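Local coordinates for 3-dehydroquinate dehydratase (Aquifex aeolicus, PDB 2YSW), which probably catalyses the cis-dehydration of 3-dehydroquinate to 3-dehydroshikimate, the third step of the chorismate pathway, through a covalent Schiff-base intermediate, at residues W125-V130 / L157-Q162; E119-N124 / I143-N148. All coordinates share one frame; numbering follows the deposited sequence.

Interaction 1 (W125-V130 / L157-Q162); sequences WIIREV and LCISRQ
Ile-127 meets Ile-159 through the methyl branches, CG2 of Ile-127 lying 4.0 Å from CG2 of Ile-159, with the two side chains crossing at about a right angle. In Ile-127 this methyl is anti to the backbone N and faces the partner helix. One residue on, Arg-128 lays its CG methylene against the same Ile-159 methyl, at 3.8 Å from CG to CG2, so that single branch is touched by two neighbours of helix 124-136. Helices 124-136 and 150-160 are consecutive outer helices of the TIM barrel typical of type I dehydroquinases, joined through strand 140-146, and Ile-127 also reaches Ile-143 of that strand. Beyond CG the arginine chain bends at chi3 (-67°), which brings the guanidinium round to the amide of Gln-162. There NH1 of Arg-128 donates to OE1 of Gln-162 at 2.7 Å; the bond is moderately bent, 151° at the hydrogen, and lies in the carbonyl plane of the amide. Gln-162 comes in at the guanidinium edge, its OE1 slightly out of that plane, the two flat groups being turned 36° from each other, and its OE1 also sits 3.1 Å from CD of Arg-128.

Interaction 2 (E119-N124 / I143-N148); sequences ELTPPN and IAVKAN
Thr-121 and Val-145 cross at about a right angle, with the threonine CG2 4.1 Å from CG2 of the valine. The threonine is turned with OG1 anti to its carbonyl carbon (chi1 -61°), which sends the hydroxyl to the end of the strand while the methyl stays against Val-145. There OG1 of Thr-121 donates to the backbone O of Lys-146 at 2.9 Å, approaching from above the carbonyl plane, 48° out of it, instead of along a lone pair. The CA of Leu-120 lies 3.4 Å from this same oxygen of Lys-146, in a CA-H...O contact. CD of the Pro-122 ring points at the Val-145 branch, 3.7 Å from its CG1. In this TIM barrel, the loop after strand 110-117 thus folds across the C-terminal end of the adjacent parallel strand 140-146, the end at which such barrels carry their active sites; Arg-155 of helix 150-160 holds the loop through the carbonyls of Thr-121 and Pro-122. A valine in place of Thr-121 would probably leave the Lys-146 carbonyl without its hydroxyl partner and the loop less firmly tied to the strand end. Farther out, the aliphatic CG of Lys-146 lies 3.8 Å from the carbonyl O of Glu-119, before the lysine chain leads away from the loop.

Interactions 1 and 2 have centres 11 Å apart and their segments alternate along the chain: the loop 119-124 runs into helix 124-136, and strand 140-146 is followed by helix 150-160. They also touch directly. CG1 of Ile-159 packs 3.4 Å from OD1 of Asn-124, CD1 of Ile-127 lies 3.6 Å from O of Pro-122, and CG1 of Val-130 sits 3.5 Å from CG1 of Ile-143. Interaction 2 is nearer the catalytic centre, the Val-145 side chain being about 6 Å from that of His-116, the proton donor/acceptor, and about 9 Å from that of Lys-142, the Schiff-base lysine. In interaction 1, Ser-160 is about 11 Å from Lys-142, side chain to side chain.

Interaction 1 (W125-V130 / L157-Q162)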
ATOM      1  N   TRP A 125       7.400   3.682 -20.900  1.00 20.86           N
ATOM      2  CA  TRP A 125       8.733   3.434 -21.428  1.00 22.17           C
ATOM      3  C   TRP A 125       9.776   4.267 -20.675  1.00 20.93           C
ATOM      4  O   TRP A 125      10.904   3.829 -20.511  1.00 20.99           O
ATOM      5  CB  TRP A 125       8.793   3.698 -22.939  1.00 18.16           C
ATOM      6  CG  TRP A 125       9.000   5.128 -23.340  1.00 20.45           C
ATOM      7  CD1 TRP A 125       8.041   6.051 -23.614  1.00 18.40           C
ATOM      8  CD2 TRP A 125      10.261   5.777 -23.559  1.00 21.42           C
ATOM      9  NE1 TRP A 125       8.618   7.239 -23.995  1.00 20.34           N
ATOM     10  CE2 TRP A 125       9.981   7.099 -23.967  1.00 22.06           C
ATOM     11  CE3 TRP A 125      11.598   5.370 -23.445  1.00 22.53           C
ATOM     12  CZ2 TRP A 125      10.991   8.021 -24.269  1.00 21.55           C
ATOM     13  CZ3 TRP A 125      12.607   6.291 -23.746  1.00 21.42           C
ATOM     14  CH2 TRP A 125      12.293   7.598 -24.152  1.00 23.83           C
ATOM     15  N   ILE A 126       9.386   5.445 -20.191  1.00 21.86           N
ATOM     16  CA  ILE A 126      10.314   6.306 -19.441  1.00 22.37           C
ATOM     17  C   ILE A 126      10.606   5.665 -18.085  1.00 22.88           C
ATOM     18  O   ILE A 126      11.758   5.604 -17.652  1.00 23.68           O
ATOM     19  CB  ILE A 126       9.729   7.710 -19.206  1.00 23.31           C
ATOM     20  CG1 ILE A 126       9.466   8.402 -20.549  1.00 25.76           C
ATOM     21  CG2 ILE A 126      10.698   8.548 -18.368  1.00 22.37           C
ATOM     22  CD1 ILE A 126      10.696   8.926 -21.218  1.00 31.68           C
ATOM     23  N   ILE A 127       9.560   5.186 -17.419  1.00 22.08           N
ATOM     24  CA  ILE A 127       9.723   4.521 -16.130  1.00 22.98           C
ATOM     25  C   ILE A 127      10.732   3.374 -16.276  1.00 23.06           C
ATOM     26  O   ILE A 127      11.649   3.246 -15.474  1.00 23.59           O
ATOM     27  CB  ILE A 127       8.379   3.932 -15.613  1.00 21.69           C
ATOM     28  CG1 ILE A 127       7.389   5.060 -15.315  1.00 20.96           C
ATOM     29  CG2 ILE A 127       8.618   3.101 -14.356  1.00 20.37           C
ATOM     30  CD1 ILE A 127       5.991   4.567 -14.991  1.00 18.90           C
ATOM     31  N   ARG A 128      10.550   2.540 -17.296  1.00 22.90           N
ATOM     32  CA  ARG A 128      11.452   1.410 -17.533  1.00 23.45           C
ATOM     33  C   ARG A 128      12.862   1.874 -17.898  1.00 23.89           C
ATOM     34  O   ARG A 128      13.847   1.335 -17.400  1.00 23.07           O
ATOM     35  CB  ARG A 128      10.895   0.501 -18.642  1.00 22.84           C
ATOM     36  CG  ARG A 128       9.616  -0.254 -18.228  1.00 25.09           C
ATOM     37  CD  ARG A 128       9.229  -1.342 -19.234  1.00 25.79           C
ATOM     38  NE  ARG A 128       8.832  -0.756 -20.506  1.00 29.23           N
ATOM     39  CZ  ARG A 128       7.579  -0.583 -20.906  1.00 25.15           C
ATOM     40  NH1 ARG A 128       6.563  -0.967 -20.144  1.00 21.43           N
ATOM     41  NH2 ARG A 128       7.349   0.019 -22.061  1.00 27.01           N
ATOM     42  N   GLU A 129      12.948   2.885 -18.757  1.00 24.49           N
ATOM     43  CA  GLU A 129      14.228   3.430 -19.198  1.00 26.91           C
ATOM     44  C   GLU A 129      15.067   3.918 -18.006  1.00 26.96           C
ATOM     45  O   GLU A 129      16.235   3.547 -17.863  1.00 27.78           O
ATOM     46  CB  GLU A 129      13.980   4.576 -20.187  1.00 29.07           C
ATOM     47  CG  GLU A 129      15.223   5.084 -20.912  1.00 34.63           C
ATOM     48  CD  GLU A 129      15.969   3.977 -21.628  1.00 38.04           C
ATOM     49  OE1 GLU A 129      15.314   3.085 -22.203  1.00 41.10           O
ATOM     50  OE2 GLU A 129      17.215   3.997 -21.626  1.00 43.93           O
ATOM     51  N   VAL A 130      14.463   4.738 -17.153  1.00 25.73           N
ATOM     52  CA  VAL A 130      15.143   5.266 -15.973  1.00 25.38           C
ATOM     53  C   VAL A 130      15.681   4.129 -15.113  1.00 26.25           C
ATOM     54  O   VAL A 130      16.799   4.202 -14.603  1.00 26.38           O
ATOM     55  CB  VAL A 130      14.186   6.147 -15.111  1.00 24.84           C
ATOM     56  CG1 VAL A 130      14.756   6.331 -13.712  1.00 22.75           C
ATOM     57  CG2 VAL A 130      13.998   7.511 -15.775  1.00 22.28           C
ATOM     58  N   LEU A 157       4.198   1.640  -9.563  1.00 22.05           N
ATOM     59  CA  LEU A 157       4.567   0.441  -8.819  1.00 23.62           C
ATOM     60  C   LEU A 157       4.599  -0.820  -9.676  1.00 22.89           C
ATOM     61  O   LEU A 157       5.561  -1.587  -9.609  1.00 21.41           O
ATOM     62  CB  LEU A 157       3.628   0.246  -7.626  1.00 23.50           C
ATOM     63  CG  LEU A 157       3.658   1.364  -6.580  1.00 26.26           C
ATOM     64  CD1 LEU A 157       2.524   1.167  -5.581  1.00 23.94           C
ATOM     65  CD2 LEU A 157       5.018   1.379  -5.877  1.00 25.27           C
ATOM     66  N   CYS A 158       3.568  -1.029 -10.495  1.00 22.60           N
ATOM     67  CA  CYS A 158       3.505  -2.224 -11.334  1.00 21.88           C
ATOM     68  C   CYS A 158       4.461  -2.259 -12.523  1.00 21.97           C
ATOM     69  O   CYS A 158       5.090  -3.285 -12.793  1.00 21.70           O
ATOM     70  CB  CYS A 158       2.066  -2.448 -11.802  1.00 24.13           C
ATOM     71  SG  CYS A 158       1.009  -2.865 -10.381  1.00 30.36           S
ATOM     72  N   ILE A 159       4.583  -1.148 -13.233  1.00 20.46           N
ATOM     73  CA  ILE A 159       5.487  -1.113 -14.374  1.00 23.09           C
ATOM     74  C   ILE A 159       6.941  -1.312 -13.936  1.00 23.41           C
ATOM     75  O   ILE A 159       7.743  -1.895 -14.665  1.00 23.93           O
ATOM     76  CB  ILE A 159       5.374   0.226 -15.136  1.00 20.96           C
ATOM     77  CG1 ILE A 159       3.986   0.344 -15.776  1.00 23.48           C
ATOM     78  CG2 ILE A 159       6.458   0.322 -16.184  1.00 19.03           C
ATOM     79  CD1 ILE A 159       3.613  -0.824 -16.666  1.00 19.65           C
ATOM     80  N   SER A 160       7.274  -0.827 -12.743  1.00 24.41           N
ATOM     81  CA  SER A 160       8.634  -0.944 -12.227  1.00 25.12           C
ATOM     82  C   SER A 160       9.043  -2.402 -12.028  1.00 25.09           C
ATOM     83  O   SER A 160      10.236  -2.724 -12.037  1.00 22.05           O
ATOM     84  CB  SER A 160       8.769  -0.189 -10.902  1.00 25.86           C
ATOM     85  OG  SER A 160       8.161  -0.916  -9.846  1.00 32.18           O
ATOM     86  N   ARG A 161       8.056  -3.280 -11.846  1.00 24.37           N
ATOM     87  CA  ARG A 161       8.324  -4.705 -11.665  1.00 26.61           C
ATOM     88  C   ARG A 161       8.886  -5.318 -12.954  1.00 26.31           C
ATOM     89  O   ARG A 161       9.519  -6.369 -12.920  1.00 28.05           O
ATOM     90  CB  ARG A 161       7.044  -5.467 -11.282  1.00 27.62           C
ATOM     91  CG  ARG A 161       6.440  -5.124  -9.916  1.00 28.52           C
ATOM     92  CD  ARG A 161       5.136  -5.911  -9.688  1.00 30.03           C
ATOM     93  NE  ARG A 161       5.352  -7.348  -9.496  1.00 30.38           N
ATOM     94  CZ  ARG A 161       4.826  -8.304 -10.262  1.00 32.99           C
ATOM     95  NH1 ARG A 161       4.043  -7.995 -11.291  1.00 31.07           N
ATOM     96  NH2 ARG A 161       5.071  -9.582  -9.993  1.00 33.65           N
ATOM     97  N   GLN A 162       8.649  -4.664 -14.088  1.00 25.87           N
ATOM     98  CA  GLN A 162       9.137  -5.178 -15.368  1.00 27.33           C
ATOM     99  C   GLN A 162      10.650  -5.047 -15.481  1.00 27.82           C
ATOM    100  O   GLN A 162      11.263  -5.640 -16.370  1.00 27.34           O
ATOM    101  CB  GLN A 162       8.455  -4.454 -16.538  1.00 27.71           C
ATOM    102  CG  GLN A 162       6.944  -4.401 -16.405  1.00 31.19           C
ATOM    103  CD  GLN A 162       6.261  -3.791 -17.608  1.00 31.68           C
ATOM    104  OE1 GLN A 162       6.720  -2.794 -18.166  1.00 36.25           O
ATOM    105  NE2 GLN A 162       5.146  -4.377 -18.002  1.00 33.42           N
TER

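Interaction 2 (E119-N124 / I143-N148)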
ATOM      1  N   GLU A 119       5.874  17.195 -12.156  1.00 24.23           N
ATOM      2  CA  GLU A 119       4.656  17.505 -12.888  1.00 25.31           C
ATOM      3  C   GLU A 119       3.747  16.315 -13.135  1.00 25.41           C
ATOM      4  O   GLU A 119       2.517  16.439 -13.107  1.00 21.86           O
ATOM      5  CB  GLU A 119       5.003  18.140 -14.238  1.00 29.22           C
ATOM      6  CG  GLU A 119       5.946  19.332 -14.142  1.00 37.11           C
ATOM      7  CD  GLU A 119       6.230  19.965 -15.496  1.00 42.82           C
ATOM      8  OE1 GLU A 119       6.409  19.222 -16.489  1.00 43.94           O
ATOM      9  OE2 GLU A 119       6.290  21.211 -15.565  1.00 48.09           O
ATOM     10  N   LEU A 120       4.341  15.150 -13.356  1.00 24.04           N
ATOM     11  CA  LEU A 120       3.531  13.990 -13.662  1.00 24.45           C
ATOM     12  C   LEU A 120       4.304  12.683 -13.582  1.00 24.39           C
ATOM     13  O   LEU A 120       5.527  12.671 -13.404  1.00 20.21           O
ATOM     14  CB  LEU A 120       2.962  14.165 -15.080  1.00 27.02           C
ATOM     15  CG  LEU A 120       4.012  14.536 -16.155  1.00 31.37           C
ATOM     16  CD1 LEU A 120       4.822  13.294 -16.539  1.00 31.15           C
ATOM     17  CD2 LEU A 120       3.336  15.117 -17.404  1.00 29.78           C
ATOM     18  N   THR A 121       3.562  11.587 -13.705  1.00 23.94           N
ATOM     19  CA  THR A 121       4.137  10.251 -13.721  1.00 23.35           C
ATOM     20  C   THR A 121       4.322  10.016 -15.211  1.00 24.04           C
ATOM     21  O   THR A 121       3.344   9.909 -15.961  1.00 24.50           O
ATOM     22  CB  THR A 121       3.165   9.221 -13.143  1.00 22.73           C
ATOM     23  OG1 THR A 121       2.887   9.563 -11.780  1.00 22.01           O
ATOM     24  CG2 THR A 121       3.769   7.812 -13.204  1.00 19.91           C
ATOM     25  N   PRO A 122       5.578   9.954 -15.669  1.00 23.86           N
ATOM     26  CA  PRO A 122       5.884   9.747 -17.090  1.00 23.81           C
ATOM     27  C   PRO A 122       5.376   8.437 -17.687  1.00 24.44           C
ATOM     28  O   PRO A 122       5.062   7.488 -16.959  1.00 24.48           O
ATOM     29  CB  PRO A 122       7.407   9.855 -17.132  1.00 23.76           C
ATOM     30  CG  PRO A 122       7.806   9.272 -15.794  1.00 25.78           C
ATOM     31  CD  PRO A 122       6.809   9.924 -14.854  1.00 24.72           C
ATOM     32  N   PRO A 123       5.277   8.378 -19.028  1.00 23.75           N
ATOM     33  CA  PRO A 123       4.806   7.167 -19.699  1.00 24.28           C
ATOM     34  C   PRO A 123       5.648   5.964 -19.287  1.00 24.16           C
ATOM     35  O   PRO A 123       6.777   6.115 -18.803  1.00 24.18           O
ATOM     36  CB  PRO A 123       4.932   7.517 -21.187  1.00 26.66           C
ATOM     37  CG  PRO A 123       5.988   8.592 -21.216  1.00 29.06           C
ATOM     38  CD  PRO A 123       5.649   9.412 -20.010  1.00 26.55           C
ATOM     39  N   ASN A 124       5.087   4.773 -19.476  1.00 21.61           N
ATOM     40  CA  ASN A 124       5.744   3.529 -19.100  1.00 21.52           C
ATOM     41  C   ASN A 124       7.149   3.299 -19.656  1.00 21.36           C
ATOM     42  O   ASN A 124       8.008   2.763 -18.960  1.00 19.14           O
ATOM     43  CB  ASN A 124       4.855   2.336 -19.475  1.00 21.80           C
ATOM     44  CG  ASN A 124       3.542   2.322 -18.706  1.00 26.97           C
ATOM     45  OD1 ASN A 124       3.377   3.036 -17.711  1.00 26.59           O
ATOM     46  ND2 ASN A 124       2.605   1.495 -19.156  1.00 25.10           N
ATOM     47  N   ILE A 143      13.118   6.553  -8.583  1.00 21.08           N
ATOM     48  CA  ILE A 143      12.120   7.290  -9.341  1.00 21.47           C
ATOM     49  C   ILE A 143      11.169   7.954  -8.354  1.00 21.37           C
ATOM     50  O   ILE A 143      10.512   7.281  -7.551  1.00 19.97           O
ATOM     51  CB  ILE A 143      11.311   6.361 -10.286  1.00 22.88           C
ATOM     52  CG1 ILE A 143      12.238   5.744 -11.334  1.00 23.53           C
ATOM     53  CG2 ILE A 143      10.227   7.158 -10.998  1.00 22.74           C
ATOM     54  CD1 ILE A 143      11.530   4.838 -12.330  1.00 25.54           C
ATOM     55  N   ALA A 144      11.138   9.280  -8.395  1.00 18.88           N
ATOM     56  CA  ALA A 144      10.269  10.069  -7.536  1.00 20.38           C
ATOM     57  C   ALA A 144       9.508  10.948  -8.517  1.00 20.72           C
ATOM     58  O   ALA A 144      10.069  11.879  -9.100  1.00 21.92           O
ATOM     59  CB  ALA A 144      11.096  10.931  -6.560  1.00 17.99           C
ATOM     60  N   VAL A 145       8.233  10.636  -8.706  1.00 19.92           N
ATOM     61  CA  VAL A 145       7.415  11.370  -9.649  1.00 18.33           C
ATOM     62  C   VAL A 145       6.037  11.700  -9.083  1.00 19.19           C
ATOM     63  O   VAL A 145       5.462  10.929  -8.312  1.00 20.11           O
ATOM     64  CB  VAL A 145       7.256  10.564 -10.963  1.00 19.50           C
ATOM     65  CG1 VAL A 145       8.616  10.366 -11.623  1.00 19.16           C
ATOM     66  CG2 VAL A 145       6.605   9.219 -10.673  1.00 14.53           C
ATOM     67  N   LYS A 146       5.522  12.855  -9.490  1.00 19.60           N
ATOM     68  CA  LYS A 146       4.220  13.358  -9.055  1.00 20.36           C
ATOM     69  C   LYS A 146       3.052  12.522  -9.579  1.00 19.39           C
ATOM     70  O   LYS A 146       2.921  12.314 -10.781  1.00 18.89           O
ATOM     71  CB  LYS A 146       4.060  14.815  -9.526  1.00 21.76           C
ATOM     72  CG  LYS A 146       2.645  15.413  -9.414  1.00 22.62           C
ATOM     73  CD  LYS A 146       2.245  15.703  -7.977  1.00 21.58           C
ATOM     74  CE  LYS A 146       0.862  16.349  -7.913  1.00 21.89           C
ATOM     75  NZ  LYS A 146       0.808  17.670  -8.618  1.00 22.37           N
ATOM     76  N   ALA A 147       2.212  12.032  -8.673  1.00 18.82           N
ATOM     77  CA  ALA A 147       1.036  11.268  -9.087  1.00 18.49           C
ATOM     78  C   ALA A 147      -0.115  12.258  -9.240  1.00 19.80           C
ATOM     79  O   ALA A 147      -0.338  13.100  -8.362  1.00 19.87           O
ATOM     80  CB  ALA A 147       0.672  10.223  -8.038  1.00 16.81           C
ATOM     81  N   ASN A 148      -0.843  12.166 -10.346  1.00 20.30           N
ATOM     82  CA  ASN A 148      -1.978  13.051 -10.568  1.00 21.30           C
ATOM     83  C   ASN A 148      -3.284  12.267 -10.411  1.00 21.85           C
ATOM     84  O   ASN A 148      -4.366  12.757 -10.738  1.00 20.59           O
ATOM     85  CB  ASN A 148      -1.877  13.692 -11.958  1.00 20.19           C
ATOM     86  CG  ASN A 148      -0.796  14.767 -12.020  1.00 23.56           C
ATOM     87  OD1 ASN A 148       0.086  14.733 -12.878  1.00 23.92           O
ATOM     88  ND2 ASN A 148      -0.863  15.727 -11.102  1.00 20.23           N
TER